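Local coordinates for protein histidine acid phosphatase (Bifidobacterium longum subsp. infantis, PDB 6RXD) that removes phosphate groups from phytate as a histidine acid phytase of the MINPP1 subfamily, and probably also acts on 2,3-bisphosphoglycerate, at residues D377-I382 with E497-L502. Sequence-based numbering, arbitrary orientation.
Sequences DFLNTI and ELKSCL
In the α/β domain of this branch 2 histidine phosphatase, helix 372-386, which packs on the central sheet, meets the short C-terminal helix 495-501 chiefly through Leu379. The joint is small, burying 156 Å² over both sides, and no hydrogen bond crosses it. Leu379 points its side chain at the second helix: CD1 continues the side chain outward, anti to CA (chi2 163°), and lies near the lysine stem, while CD2 beside it makes the closest approach to both residues 498 and 499. Leu379 CD2 comes to 4.4 Å from Leu498 CB and 4.3 Å from Lys499 CG, so it meets the base of one side chain and the methylene stem of the other. These apolar contacts are at the long end of van der Waals range; the backbones come closest at Leu379 CA and Lys499 CA, 7.5 Å apart. Leu498 meets the leucine with its CB alone; its branched end turns away from Leu379, and the side chain also packs on Phe479. Lys499 is almost fully extended from CB to NZ (chi2 177°, chi3 -179°), and this straight chain reaches across to the first helix, carrying NZ to a salt bridge with Asp383, one residue beyond 377-382. The lysine thus lends its aliphatic part to Leu379 and its charge to the same helix, on the solvent side of the apolar contact. Cys501, in a disulfide with Cys483, ties this helix covalently to the loop that follows strand 475-477, and its carbonyl accepts a hydrogen bond from His506. Trp448 of strand 445-453 is shared by both partners: Leu379, Ile382 and Leu502 all touch it and Phe378 meets it edge-to-face, while Phe378 and Ile382 also seat helix 372-386 against strand 34-44.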
# COMPACT_ATOMS: atom_id res chain seq x y z
N ASP A 377 1.69 3.24 -19.07
CA ASP A 377 3.10 3.58 -18.95
C ASP A 377 3.98 2.34 -18.78
O ASP A 377 5.13 2.32 -19.22
CB ASP A 377 3.36 4.55 -17.80
CG ASP A 377 4.65 5.32 -17.98
OD1 ASP A 377 4.77 6.01 -19.01
OD2 ASP A 377 5.55 5.22 -17.12
N PHE A 378 3.43 1.31 -18.13
CA PHE A 378 4.16 0.05 -17.99
C PHE A 378 4.50 -0.50 -19.37
O PHE A 378 5.59 -1.03 -19.59
CB PHE A 378 3.36 -0.98 -17.17
CG PHE A 378 3.84 -1.16 -15.75
CD1 PHE A 378 4.40 -2.37 -15.34
CD2 PHE A 378 3.76 -0.11 -14.84
CE1 PHE A 378 4.85 -2.55 -14.03
CE2 PHE A 378 4.21 -0.28 -13.53
CZ PHE A 378 4.76 -1.49 -13.13
N LEU A 379 3.57 -0.35 -20.31
CA LEU A 379 3.80 -0.86 -21.66
C LEU A 379 4.62 0.14 -22.48
O LEU A 379 5.52 -0.25 -23.23
CB LEU A 379 2.47 -1.16 -22.35
CG LEU A 379 1.70 -2.32 -21.69
CD1 LEU A 379 0.24 -2.32 -22.10
CD2 LEU A 379 2.35 -3.67 -22.01
N ASN A 380 4.31 1.42 -22.33
CA ASN A 380 4.98 2.45 -23.13
C ASN A 380 6.48 2.56 -22.86
O ASN A 380 7.26 2.84 -23.77
CB ASN A 380 4.33 3.82 -22.91
CG ASN A 380 3.00 3.95 -23.63
OD1 ASN A 380 2.71 3.21 -24.56
ND2 ASN A 380 2.18 4.91 -23.20
N THR A 381 6.89 2.36 -21.61
CA THR A 381 8.31 2.43 -21.28
C THR A 381 9.06 1.21 -21.81
O THR A 381 10.26 1.29 -22.09
CB THR A 381 8.58 2.63 -19.76
OG1 THR A 381 8.03 1.54 -19.03
CG2 THR A 381 8.00 3.94 -19.26
N ILE A 382 8.37 0.08 -21.95
CA ILE A 382 8.98 -1.07 -22.61
C ILE A 382 9.20 -0.71 -24.08
O ILE A 382 10.30 -0.90 -24.60
CB ILE A 382 8.10 -2.33 -22.51
CG1 ILE A 382 8.01 -2.79 -21.05
CG2 ILE A 382 8.69 -3.46 -23.36
CD1 ILE A 382 6.97 -3.91 -20.83
N GLU A 497 1.33 -10.01 -27.03
CA GLU A 497 0.24 -10.69 -26.35
C GLU A 497 -0.27 -9.85 -25.19
O GLU A 497 -1.48 -9.72 -25.00
CB GLU A 497 0.68 -12.09 -25.87
CG GLU A 497 -0.33 -12.77 -24.93
CD GLU A 497 -1.59 -13.24 -25.62
OE1 GLU A 497 -1.74 -13.04 -26.85
OE2 GLU A 497 -2.47 -13.83 -24.93
N LEU A 498 0.65 -9.27 -24.41
CA LEU A 498 0.23 -8.43 -23.28
C LEU A 498 -0.55 -7.22 -23.75
O LEU A 498 -1.52 -6.83 -23.11
CB LEU A 498 1.43 -8.00 -22.43
CG LEU A 498 2.14 -9.13 -21.68
CD1 LEU A 498 3.15 -8.55 -20.70
CD2 LEU A 498 1.11 -9.99 -20.95
N LYS A 499 -0.13 -6.62 -24.86
CA LYS A 499 -0.83 -5.42 -25.34
C LYS A 499 -2.27 -5.73 -25.71
O LYS A 499 -3.17 -4.90 -25.56
CB LYS A 499 -0.08 -4.81 -26.53
CG LYS A 499 1.19 -4.08 -26.13
CD LYS A 499 1.93 -3.55 -27.36
CE LYS A 499 3.22 -2.84 -26.98
NZ LYS A 499 4.06 -2.56 -28.18
N SER A 500 -2.50 -6.95 -26.19
CA SER A 500 -3.85 -7.39 -26.50
C SER A 500 -4.59 -7.85 -25.26
O SER A 500 -5.72 -7.43 -25.00
CB SER A 500 -3.80 -8.51 -27.54
OG SER A 500 -5.05 -9.13 -27.73
N CYS A 501 -3.96 -8.70 -24.46
CA CYS A 501 -4.66 -9.41 -23.39
C CYS A 501 -4.84 -8.60 -22.11
O CYS A 501 -5.69 -8.91 -21.28
CB CYS A 501 -4.01 -10.77 -23.09
SG CYS A 501 -2.45 -10.77 -22.13
N LEU A 502 -4.03 -7.55 -21.95
CA LEU A 502 -4.18 -6.68 -20.79
C LEU A 502 -5.11 -5.51 -21.06
O LEU A 502 -5.46 -4.76 -20.15
CB LEU A 502 -2.83 -6.16 -20.29
CG LEU A 502 -1.88 -7.27 -19.85
CD1 LEU A 502 -0.65 -6.66 -19.20
CD2 LEU A 502 -2.59 -8.22 -18.88